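Local coordinates for putative branched chain amino acid ABC transporter, periplasmic amino acid-binding protein (Brucella ovis, PDB 4XFK) that probably serves as the periplasmic substrate-binding component of a branched-chain amino acid ABC transport system, in the leucine-binding protein family, at residues A[9-14]-A[52-57]; A[79-84]-A[109-114]; A[33-38]-A[301-306]. The protein carries 1 engineered substitution. All coordinates share one frame; numbering follows the deposited sequence. Where two conformers were deposited one is given.

Interaction 1 of 3, residues A[9-14]-A[52-57]; sequences AEPLKI and KIQILE
Leu12 and Ile14 hold Gln54 and Leu56 through three main-chain hydrogen bonds, which set strands 13-18 and 54-59 side by side and parallel. Gln54 is gripped twice: its N gives to Leu12 O at 2.9 Å, and its O takes the N-H of Ile14, also at 2.9 Å and almost straight (178°). Leu56 N then reaches Ile14 O at 2.8 Å. Between these bonds the CA-H groups of Ile53, Lys13 and Ile55 lean on the same carbonyl oxygens, as parallel strands commonly do.

The apolar contacts lie on the face of Ile14. CG2 of Ile53, anti to its own backbone N, is turned to Ile14, whose CD1 it meets at 3.7 Å with the two side chains crossing. Leu12 and Ile53 run alongside each other in the same direction, touching loosely through CD2 of Leu12 and CD1 of Ile53. Leu39 and Ile42 of helix 26-44 and Phe306 of helix 296-312 close over this side.

On the other face the contact is mixed. Lys13 and Gln54 both extend outward in step, the lysine CE lying 3.5 Å from Gln54 OE1; it is the methylene that approaches, not NZ. The amide's other end, NE2, sits 3.5 Å from CG of Pro11, a van der Waals contact beside the CB-CG side of the ring. Further along, CB of Lys13 brushes CD1 of Leu56.

The chemistry divides this outer strand pair in two. The backbone bonds fix the register, the isoleucines and Leu12 turn an oily side to the helices, and the partly exposed opposite side is lined by the lysine and glutamine stems, the amide and the proline ring, where the lysine's charged end lies alongside the amide without bonding to it across the contact.

Interaction 2 of 3, residues A[79-84]-A[109-114]; sequences AQIIVQ and EVLYLN
Strands 81-84 and 111-114 run parallel, their axes 4.7 Å apart at closest and 21° from alignment, with Ile81, Ile82, Val83 and Gln84 facing Leu111, Tyr112, Leu113 and Asn114 in turn. Leu111 N bonds to Gln80 O, Ile82 N to Leu111 O at 2.8 Å and Leu113 N to Ile82 O. The last rung, from Gln84 N to Leu113 O, has opened to 3.5 Å and is weak.

Beside that weak bond lies a side-chain bond. Tyr112 OH donates to Gln84 OE1 at 2.7 Å, arriving 22° off the carbonyl plane of the amide, whose own plane stands 42° from the ring. Gln84 leaves its backbone with CG anti to N and then bends sharply at chi2, which swings the amide back over to the phenol. Its NE2 is engaged by Ser87 O, so both ends of the buried amide are used and its rotation is fixed. The tyrosine ring lies along the strand: Ile82 O meets its edge in plane, and Asn114 CB sits 3.8 Å above one face, toward the rim. Asn114 OD1 takes the backbone N-H groups of Gly116 and Ala117, and its ND2 bonds His131 NE2; Gly116 is a sodium ligand.

Ile81 and Leu113 share the opposite face. CG2 of Ile81 nestles against CG of Leu113 at 3.6 Å, and Val83 CG2 presses on the same leucine's CB.

With helix 88-104 linking them, these strands form a beta-alpha-beta unit of the parallel sheet in one lobe of a periplasmic binding protein, their C-terminal ends leading into loops that carry the sodium ligands Gly85 and Gly116.

Interaction 3 of 3, residues A[33-38]-A[301-306]; sequences AAVLYQ and FGLQLF
Leu303 is wedged between Val35 and Gln38, and most of the apolar contact between these two helical turns is its work. Its CD1 reaches across to Val35, 3.8 Å from CA and 4.0 Å from CG2, so it lies against the helix backbone as well as the side chain. Its CB meets Gln38 CG at 3.6 Å, the two side chains sliding past each other in opposite directions. The segment axes come within 9.6 Å and cross at -33°, and the nearest CA atoms belong to Gln38 and Leu303.

Helix 26-44 is the crossover between strands 13-18 and 54-59, whereas helix 296-312 comes from far along the chain; both lie against the same parallel sheet, as in the alpha/beta lobes of periplasmic binding proteins. Leu115 also packs on Val35, and Tyr284 of helix 274-288 rests on Ala34.

The polar contacts gather at Gln38, whose buried amide turns both its oxygen and its nitrogen to helix 296-312. Its CG is anti to the backbone N (chi1 -168°), and a bend at chi2 turns the amide against Gln304, which runs extended and crosses it at about a right angle. CG of Gln304 sits over the face of the Gln38 amide, 3.4 Å from CD of Gln38, while the amide planes stand 75° apart. Gln304 NE2 gives a weak hydrogen bond to Gln38 OE1 at 3.4 Å. Gln38 NE2 donates to a water at 2.7 Å, and that water in turn donates a hydrogen bond to Leu303 O.

In the fold
Interactions 1 and 2 are neighbours in one five-stranded parallel sheet, their centres about 12 Å apart, because strands 13-18 and 81-84 lie next to each other in it; the side chain of Gln80 bridges them, bonding Lys13 N and Pro11 O. Interaction 3 has its centre about 15 Å from that of interaction 1 and about 14 Å from that of interaction 2, on the sheet face covered by helices 26-44 and 296-312. Phe306 ties all three together, packing on Leu12, Ile14, Ile81 and Leu113. Along the chain interaction 1 closes before 2 opens, 1 and 3 cross, and 2 is nested in the loop that 3 closes, so a late helix completes the N-terminal lobe.

Interaction 1 of 3, residues A[9-14]-A[52-57]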
loop_
_atom_site.group_PDB
_atom_site.type_symbol
_atom_site.label_atom_id
_atom_site.label_comp_id
_atom_site.label_asym_id
_atom_site.label_seq_id
_atom_site.Cartn_x
_atom_site.Cartn_y
_atom_site.Cartn_z
ATOM N N ALA A 9 12.599 -27.743 -16.468
ATOM C CA ALA A 9 12.542 -26.320 -16.149
ATOM C C ALA A 9 12.299 -26.084 -14.662
ATOM O O ALA A 9 11.437 -26.719 -14.053
ATOM C CB ALA A 9 11.456 -25.635 -16.971
ATOM N N GLU A 10 13.062 -25.167 -14.078
ATOM C CA GLU A 10 12.827 -24.770 -12.699
ATOM C C GLU A 10 11.526 -23.974 -12.611
ATOM O O GLU A 10 11.351 -22.986 -13.321
ATOM C CB GLU A 10 13.976 -23.896 -12.187
ATOM C CG GLU A 10 15.325 -24.585 -12.083
ATOM C CD GLU A 10 16.415 -23.640 -11.591
ATOM O OE1 GLU A 10 16.116 -22.440 -11.386
ATOM O OE2 GLU A 10 17.568 -24.096 -11.408
ATOM N N PRO A 11 10.601 -24.393 -11.739
ATOM C CA PRO A 11 9.438 -23.523 -11.533
ATOM C C PRO A 11 9.772 -22.320 -10.666
ATOM O O PRO A 11 10.667 -22.378 -9.816
ATOM C CB PRO A 11 8.449 -24.425 -10.789
ATOM C CG PRO A 11 9.305 -25.454 -10.121
ATOM C CD PRO A 11 10.481 -25.680 -11.027
ATOM N N LEU A 12 9.041 -21.236 -10.888
ATOM C CA LEU A 12 9.124 -20.070 -10.024
ATOM C C LEU A 12 8.274 -20.325 -8.787
ATOM O O LEU A 12 7.103 -20.697 -8.892
ATOM C CB LEU A 12 8.625 -18.840 -10.773
ATOM C CG LEU A 12 8.781 -17.504 -10.054
ATOM C CD1 LEU A 12 10.242 -17.210 -9.777
ATOM C CD2 LEU A 12 8.157 -16.412 -10.893
ATOM N N LYS A 13 8.877 -20.131 -7.619
ATOM C CA LYS A 13 8.195 -20.312 -6.346
ATOM C C LYS A 13 8.135 -18.975 -5.617
ATOM O O LYS A 13 9.174 -18.378 -5.291
ATOM C CB LYS A 13 8.923 -21.347 -5.488
ATOM C CG LYS A 13 8.933 -22.752 -6.099
ATOM C CD LYS A 13 9.617 -23.751 -5.171
ATOM C CE LYS A 13 9.593 -25.167 -5.734
ATOM N NZ LYS A 13 10.146 -26.137 -4.748
ATOM N N ILE A 14 6.915 -18.514 -5.354
ATOM C CA ILE A 14 6.693 -17.219 -4.724
ATOM C C ILE A 14 6.046 -17.422 -3.367
ATOM O O ILE A 14 4.975 -18.031 -3.269
ATOM C CB ILE A 14 5.798 -16.320 -5.603
ATOM C CG1 ILE A 14 6.437 -16.135 -6.982
ATOM C CG2 ILE A 14 5.554 -14.976 -4.930
ATOM C CD1 ILE A 14 5.695 -15.176 -7.882
ATOM N N LYS A 52 3.582 -23.778 -14.060
ATOM C CA LYS A 52 2.801 -22.903 -13.193
ATOM C C LYS A 52 3.712 -22.259 -12.150
ATOM O O LYS A 52 4.684 -22.866 -11.708
ATOM C CB LYS A 52 1.689 -23.683 -12.487
ATOM C CG LYS A 52 0.684 -24.335 -13.415
ATOM C CD LYS A 52 -0.064 -23.341 -14.285
ATOM C CE LYS A 52 -1.305 -24.012 -14.883
ATOM N NZ LYS A 52 -2.023 -23.168 -15.890
ATOM N N ILE A 53 3.391 -21.031 -11.765
ATOM C CA ILE A 53 4.048 -20.408 -10.625
ATOM C C ILE A 53 3.446 -21.014 -9.368
ATOM O O ILE A 53 2.223 -21.088 -9.229
ATOM C CB ILE A 53 3.828 -18.886 -10.622
ATOM C CG1 ILE A 53 4.510 -18.249 -11.836
ATOM C CG2 ILE A 53 4.370 -18.267 -9.352
ATOM C CD1 ILE A 53 4.149 -16.795 -12.055
ATOM N N GLN A 54 4.303 -21.477 -8.470
ATOM C CA GLN A 54 3.846 -22.013 -7.199
ATOM C C GLN A 54 3.714 -20.902 -6.174
ATOM O O GLN A 54 4.619 -20.082 -6.001
ATOM C CB GLN A 54 4.816 -23.070 -6.688
ATOM C CG GLN A 54 4.833 -24.298 -7.567
ATOM C CD GLN A 54 5.864 -25.318 -7.137
ATOM O OE1 GLN A 54 6.132 -25.494 -5.947
ATOM N NE2 GLN A 54 6.456 -25.989 -8.106
ATOM N N ILE A 55 2.567 -20.874 -5.507
ATOM C CA ILE A 55 2.276 -19.857 -4.512
ATOM C C ILE A 55 2.368 -20.520 -3.151
ATOM O O ILE A 55 1.546 -21.356 -2.804
ATOM C CB ILE A 55 0.880 -19.257 -4.728
ATOM C CG1 ILE A 55 0.723 -18.779 -6.177
ATOM C CG2 ILE A 55 0.643 -18.117 -3.756
ATOM C CD1 ILE A 55 -0.674 -18.332 -6.516
ATOM N N LEU A 56 3.409 -20.173 -2.406
ATOM C CA LEU A 56 3.674 -20.780 -1.114
ATOM C C LEU A 56 3.286 -19.800 -0.023
ATOM O O LEU A 56 3.883 -18.736 0.113
ATOM C CB LEU A 56 5.159 -21.110 -0.985
ATOM C CG LEU A 56 5.783 -22.002 -2.061
ATOM C CD1 LEU A 56 7.248 -22.262 -1.725
ATOM C CD2 LEU A 56 5.004 -23.300 -2.224
ATOM N N GLU A 57 2.283 -20.140 0.768
ATOM C CA GLU A 57 1.790 -19.218 1.784
ATOM C C GLU A 57 2.357 -19.535 3.158
ATOM O O GLU A 57 2.431 -20.701 3.550
ATOM C CB GLU A 57 0.265 -19.263 1.822
ATOM C CG GLU A 57 -0.392 -18.832 0.511
ATOM C CD GLU A 57 -1.898 -19.007 0.527
ATOM O OE1 GLU A 57 -2.583 -18.232 1.222
ATOM O OE2 GLU A 57 -2.406 -19.925 -0.150
#

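Interaction 2 of 3, residues A[79-84]-A[109-114]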
loop_
_atom_site.group_PDB
_atom_site.type_symbol
_atom_site.label_atom_id
_atom_site.label_comp_id
_atom_site.label_asym_id
_atom_site.label_seq_id
_atom_site.Cartn_x
_atom_site.Cartn_y
_atom_site.Cartn_z
ATOM N N ALA A 79 11.700 -20.850 -2.309
ATOM C CA ALA A 79 11.151 -19.590 -2.806
ATOM C C ALA A 79 12.272 -18.691 -3.310
ATOM O O ALA A 79 13.261 -18.470 -2.604
ATOM C CB ALA A 79 10.349 -18.881 -1.723
ATOM N N GLN A 80 12.122 -18.174 -4.525
ATOM C CA GLN A 80 13.069 -17.194 -5.058
ATOM C C GLN A 80 12.543 -15.777 -4.869
ATOM O O GLN A 80 13.261 -14.802 -5.099
ATOM C CB GLN A 80 13.334 -17.424 -6.551
ATOM C CG GLN A 80 13.755 -18.832 -6.935
ATOM C CD GLN A 80 12.586 -19.634 -7.481
ATOM O OE1 GLN A 80 11.422 -19.298 -7.240
ATOM N NE2 GLN A 80 12.883 -20.696 -8.215
ATOM N N ILE A 81 11.274 -15.669 -4.485
ATOM C CA ILE A 81 10.593 -14.388 -4.333
ATOM C C ILE A 81 9.746 -14.418 -3.066
ATOM O O ILE A 81 9.047 -15.407 -2.794
ATOM C CB ILE A 81 9.674 -14.087 -5.537
ATOM C CG1 ILE A 81 10.462 -14.209 -6.844
ATOM C CG2 ILE A 81 9.018 -12.710 -5.394
ATOM C CD1 ILE A 81 9.711 -13.751 -8.046
ATOM N N ILE A 82 9.845 -13.343 -2.288
ATOM C CA ILE A 82 9.043 -13.127 -1.089
ATOM C C ILE A 82 8.107 -11.953 -1.352
ATOM O O ILE A 82 8.557 -10.904 -1.818
ATOM C CB ILE A 82 9.941 -12.735 0.109
ATOM C CG1 ILE A 82 11.033 -13.787 0.353
ATOM C CG2 ILE A 82 9.102 -12.467 1.366
ATOM C CD1 ILE A 82 10.508 -15.147 0.744
ATOM N N VAL A 83 6.831 -12.120 -1.035
ATOM C CA VAL A 83 5.844 -11.056 -1.170
ATOM C C VAL A 83 5.188 -10.775 0.185
ATOM O O VAL A 83 4.822 -11.711 0.912
ATOM C CB VAL A 83 4.765 -11.461 -2.174
ATOM C CG1 VAL A 83 3.612 -10.504 -2.131
ATOM C CG2 VAL A 83 5.363 -11.568 -3.584
ATOM N N GLN A 84 5.038 -9.492 0.511
ATOM C CA GLN A 84 4.439 -9.070 1.773
ATOM C C GLN A 84 4.047 -7.605 1.633
ATOM O O GLN A 84 4.615 -6.889 0.798
ATOM C CB GLN A 84 5.434 -9.265 2.926
ATOM C CG GLN A 84 4.925 -8.846 4.311
ATOM C CD GLN A 84 5.213 -7.384 4.633
ATOM O OE1 GLN A 84 5.909 -6.698 3.884
ATOM N NE2 GLN A 84 4.672 -6.905 5.753
ATOM N N GLU A 109 20.345 -15.014 -5.380
ATOM C CA GLU A 109 19.632 -13.973 -4.652
ATOM C C GLU A 109 18.114 -14.161 -4.649
ATOM O O GLU A 109 17.532 -14.713 -5.587
ATOM C CB GLU A 109 20.001 -12.595 -5.208
ATOM C CG GLU A 109 21.456 -12.200 -4.972
ATOM C CD GLU A 109 22.402 -12.658 -6.073
ATOM O OE1 GLU A 109 21.987 -13.446 -6.950
ATOM O OE2 GLU A 109 23.574 -12.214 -6.059
ATOM N N VAL A 110 17.489 -13.687 -3.575
ATOM C CA VAL A 110 16.043 -13.725 -3.405
ATOM C C VAL A 110 15.486 -12.312 -3.572
ATOM O O VAL A 110 16.095 -11.337 -3.115
ATOM C CB VAL A 110 15.696 -14.302 -2.006
ATOM C CG1 VAL A 110 14.219 -14.130 -1.664
ATOM C CG2 VAL A 110 16.112 -15.772 -1.921
ATOM N N LEU A 111 14.351 -12.203 -4.259
ATOM C CA LEU A 111 13.675 -10.922 -4.444
ATOM C C LEU A 111 12.605 -10.692 -3.392
ATOM O O LEU A 111 11.881 -11.612 -3.028
ATOM C CB LEU A 111 12.997 -10.871 -5.811
ATOM C CG LEU A 111 13.849 -10.554 -7.028
ATOM C CD1 LEU A 111 13.146 -11.008 -8.291
ATOM C CD2 LEU A 111 14.129 -9.057 -7.061
ATOM N N TYR A 112 12.496 -9.453 -2.923
ATOM C CA TYR A 112 11.393 -9.067 -2.055
ATOM C C TYR A 112 10.503 -8.089 -2.835
ATOM O O TYR A 112 10.903 -6.956 -3.128
ATOM C CB TYR A 112 11.923 -8.456 -0.751
ATOM C CG TYR A 112 10.889 -7.817 0.156
ATOM C CD1 TYR A 112 9.567 -8.273 0.199
ATOM C CD2 TYR A 112 11.247 -6.753 0.981
ATOM C CE1 TYR A 112 8.634 -7.661 1.031
ATOM C CE2 TYR A 112 10.330 -6.150 1.800
ATOM C CZ TYR A 112 9.032 -6.600 1.825
ATOM O OH TYR A 112 8.141 -5.965 2.650
ATOM N N LEU A 113 9.317 -8.558 -3.212
ATOM C CA LEU A 113 8.311 -7.693 -3.818
ATOM C C LEU A 113 7.416 -7.155 -2.718
ATOM O O LEU A 113 6.587 -7.867 -2.148
ATOM C CB LEU A 113 7.484 -8.455 -4.849
ATOM C CG LEU A 113 8.274 -9.209 -5.921
ATOM C CD1 LEU A 113 7.297 -9.842 -6.894
ATOM C CD2 LEU A 113 9.257 -8.307 -6.649
ATOM N N ASN A 114 7.626 -5.887 -2.411
ATOM C CA ASN A 114 6.887 -5.205 -1.371
ATOM C C ASN A 114 5.631 -4.614 -1.992
ATOM O O ASN A 114 5.683 -3.658 -2.757
ATOM C CB ASN A 114 7.807 -4.143 -0.769
ATOM C CG ASN A 114 7.083 -3.169 0.127
ATOM O OD1 ASN A 114 5.890 -3.311 0.395
ATOM N ND2 ASN A 114 7.809 -2.150 0.589
#

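Interaction 3 of 3, residues A[33-38]-A[301-306]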
loop_
_atom_site.group_PDB
_atom_site.type_symbol
_atom_site.label_atom_id
_atom_site.label_comp_id
_atom_site.label_asym_id
_atom_site.label_seq_id
_atom_site.Cartn_x
_atom_site.Cartn_y
_atom_site.Cartn_z
ATOM N N ALA A 33 -6.050 -12.141 -1.240
ATOM C CA ALA A 33 -7.014 -12.067 -2.339
ATOM C C ALA A 33 -6.377 -11.456 -3.591
ATOM O O ALA A 33 -6.549 -11.966 -4.698
ATOM C CB ALA A 33 -8.257 -11.281 -1.919
ATOM N N ALA A 34 -5.625 -10.366 -3.413
ATOM C CA ALA A 34 -5.038 -9.650 -4.547
ATOM C C ALA A 34 -3.912 -10.456 -5.199
ATOM O O ALA A 34 -3.793 -10.509 -6.429
ATOM C CB ALA A 34 -4.529 -8.290 -4.105
ATOM N N VAL A 35 -3.086 -11.091 -4.371
ATOM C CA VAL A 35 -2.000 -11.923 -4.869
ATOM C C VAL A 35 -2.544 -13.148 -5.615
ATOM O O VAL A 35 -2.086 -13.470 -6.718
ATOM C CB VAL A 35 -1.050 -12.318 -3.719
ATOM C CG1 VAL A 35 -0.023 -13.356 -4.171
ATOM C CG2 VAL A 35 -0.345 -11.075 -3.182
ATOM N N LEU A 36 -3.534 -13.820 -5.039
ATOM C CA LEU A 36 -4.122 -14.972 -5.724
ATOM C C LEU A 36 -4.822 -14.523 -7.001
ATOM O O LEU A 36 -4.794 -15.223 -8.005
ATOM C CB LEU A 36 -5.090 -15.720 -4.809
ATOM C CG LEU A 36 -4.403 -16.435 -3.645
ATOM C CD1 LEU A 36 -5.410 -17.232 -2.828
ATOM C CD2 LEU A 36 -3.286 -17.332 -4.136
ATOM N N TYR A 37 -5.446 -13.348 -6.974
ATOM C CA TYR A 37 -6.082 -12.832 -8.187
ATOM C C TYR A 37 -5.063 -12.651 -9.318
ATOM O O TYR A 37 -5.248 -13.175 -10.418
ATOM C CB TYR A 37 -6.815 -11.512 -7.907
ATOM C CG TYR A 37 -7.363 -10.827 -9.142
ATOM C CD1 TYR A 37 -8.650 -11.094 -9.599
ATOM C CD2 TYR A 37 -6.603 -9.888 -9.833
ATOM C CE1 TYR A 37 -9.152 -10.457 -10.725
ATOM C CE2 TYR A 37 -7.097 -9.248 -10.955
ATOM C CZ TYR A 37 -8.370 -9.536 -11.402
ATOM O OH TYR A 37 -8.853 -8.888 -12.518
ATOM N N GLN A 38 -3.992 -11.906 -9.061
ATOM C CA GLN A 38 -3.099 -11.551 -10.159
ATOM C C GLN A 38 -2.121 -12.659 -10.537
ATOM O O GLN A 38 -1.863 -12.886 -11.726
ATOM C CB GLN A 38 -2.384 -10.223 -9.909
ATOM C CG GLN A 38 -1.692 -9.703 -11.161
ATOM C CD GLN A 38 -2.651 -9.509 -12.333
ATOM O OE1 GLN A 38 -3.780 -9.060 -12.161
ATOM N NE2 GLN A 38 -2.186 -9.823 -13.534
ATOM N N PHE A 301 -1.743 -4.200 -9.260
ATOM C CA PHE A 301 -1.045 -3.446 -10.298
ATOM C C PHE A 301 0.462 -3.735 -10.244
ATOM O O PHE A 301 1.130 -3.845 -11.276
ATOM C CB PHE A 301 -1.315 -1.938 -10.185
ATOM C CG PHE A 301 -2.778 -1.544 -10.286
ATOM C CD1 PHE A 301 -3.728 -2.404 -10.814
ATOM C CD2 PHE A 301 -3.199 -0.301 -9.825
ATOM C CE1 PHE A 301 -5.070 -2.030 -10.885
ATOM C CE2 PHE A 301 -4.537 0.081 -9.907
ATOM C CZ PHE A 301 -5.469 -0.787 -10.426
ATOM N N GLY A 302 0.990 -3.881 -9.037
ATOM C CA GLY A 302 2.382 -4.238 -8.882
ATOM C C GLY A 302 2.674 -5.586 -9.497
ATOM O O GLY A 302 3.686 -5.761 -10.180
ATOM N N LEU A 303 1.786 -6.546 -9.263
ATOM C CA LEU A 303 1.981 -7.871 -9.840
ATOM C C LEU A 303 1.737 -7.881 -11.345
ATOM O O LEU A 303 2.288 -8.722 -12.045
ATOM C CB LEU A 303 1.146 -8.923 -9.117
ATOM C CG LEU A 303 1.604 -9.231 -7.691
ATOM C CD1 LEU A 303 0.590 -10.125 -6.973
ATOM C CD2 LEU A 303 2.974 -9.890 -7.695
ATOM N N GLN A 304 0.955 -6.928 -11.856
ATOM C CA GLN A 304 0.862 -6.739 -13.304
ATOM C C GLN A 304 2.188 -6.252 -13.883
ATOM O O GLN A 304 2.617 -6.726 -14.934
ATOM C CB GLN A 304 -0.282 -5.795 -13.683
ATOM C CG GLN A 304 -1.645 -6.400 -13.417
ATOM C CD GLN A 304 -2.798 -5.541 -13.899
ATOM O OE1 GLN A 304 -2.598 -4.436 -14.398
ATOM N NE2 GLN A 304 -4.021 -6.050 -13.749
ATOM N N LEU A 305 2.852 -5.323 -13.201
ATOM C CA LEU A 305 4.165 -4.892 -13.660
ATOM C C LEU A 305 5.162 -6.042 -13.576
ATOM O O LEU A 305 5.952 -6.249 -14.492
ATOM C CB LEU A 305 4.668 -3.687 -12.857
ATOM C CG LEU A 305 5.993 -3.121 -13.369
ATOM C CD1 LEU A 305 5.841 -2.571 -14.779
ATOM C CD2 LEU A 305 6.523 -2.045 -12.443
ATOM N N PHE A 306 5.122 -6.789 -12.476
ATOM C CA PHE A 306 5.952 -7.974 -12.314
ATOM C C PHE A 306 5.715 -8.974 -13.445
ATOM O O PHE A 306 6.665 -9.507 -14.018
ATOM C CB PHE A 306 5.673 -8.608 -10.948
ATOM C CG PHE A 306 6.387 -9.907 -10.721
ATOM C CD1 PHE A 306 7.775 -9.960 -10.635
ATOM C CD2 PHE A 306 5.670 -11.086 -10.600
ATOM C CE1 PHE A 306 8.424 -11.165 -10.431
ATOM C CE2 PHE A 306 6.317 -12.284 -10.386
ATOM C CZ PHE A 306 7.690 -12.321 -10.304
HETATM O O HOH W 1 0.491 -10.067 -13.817
#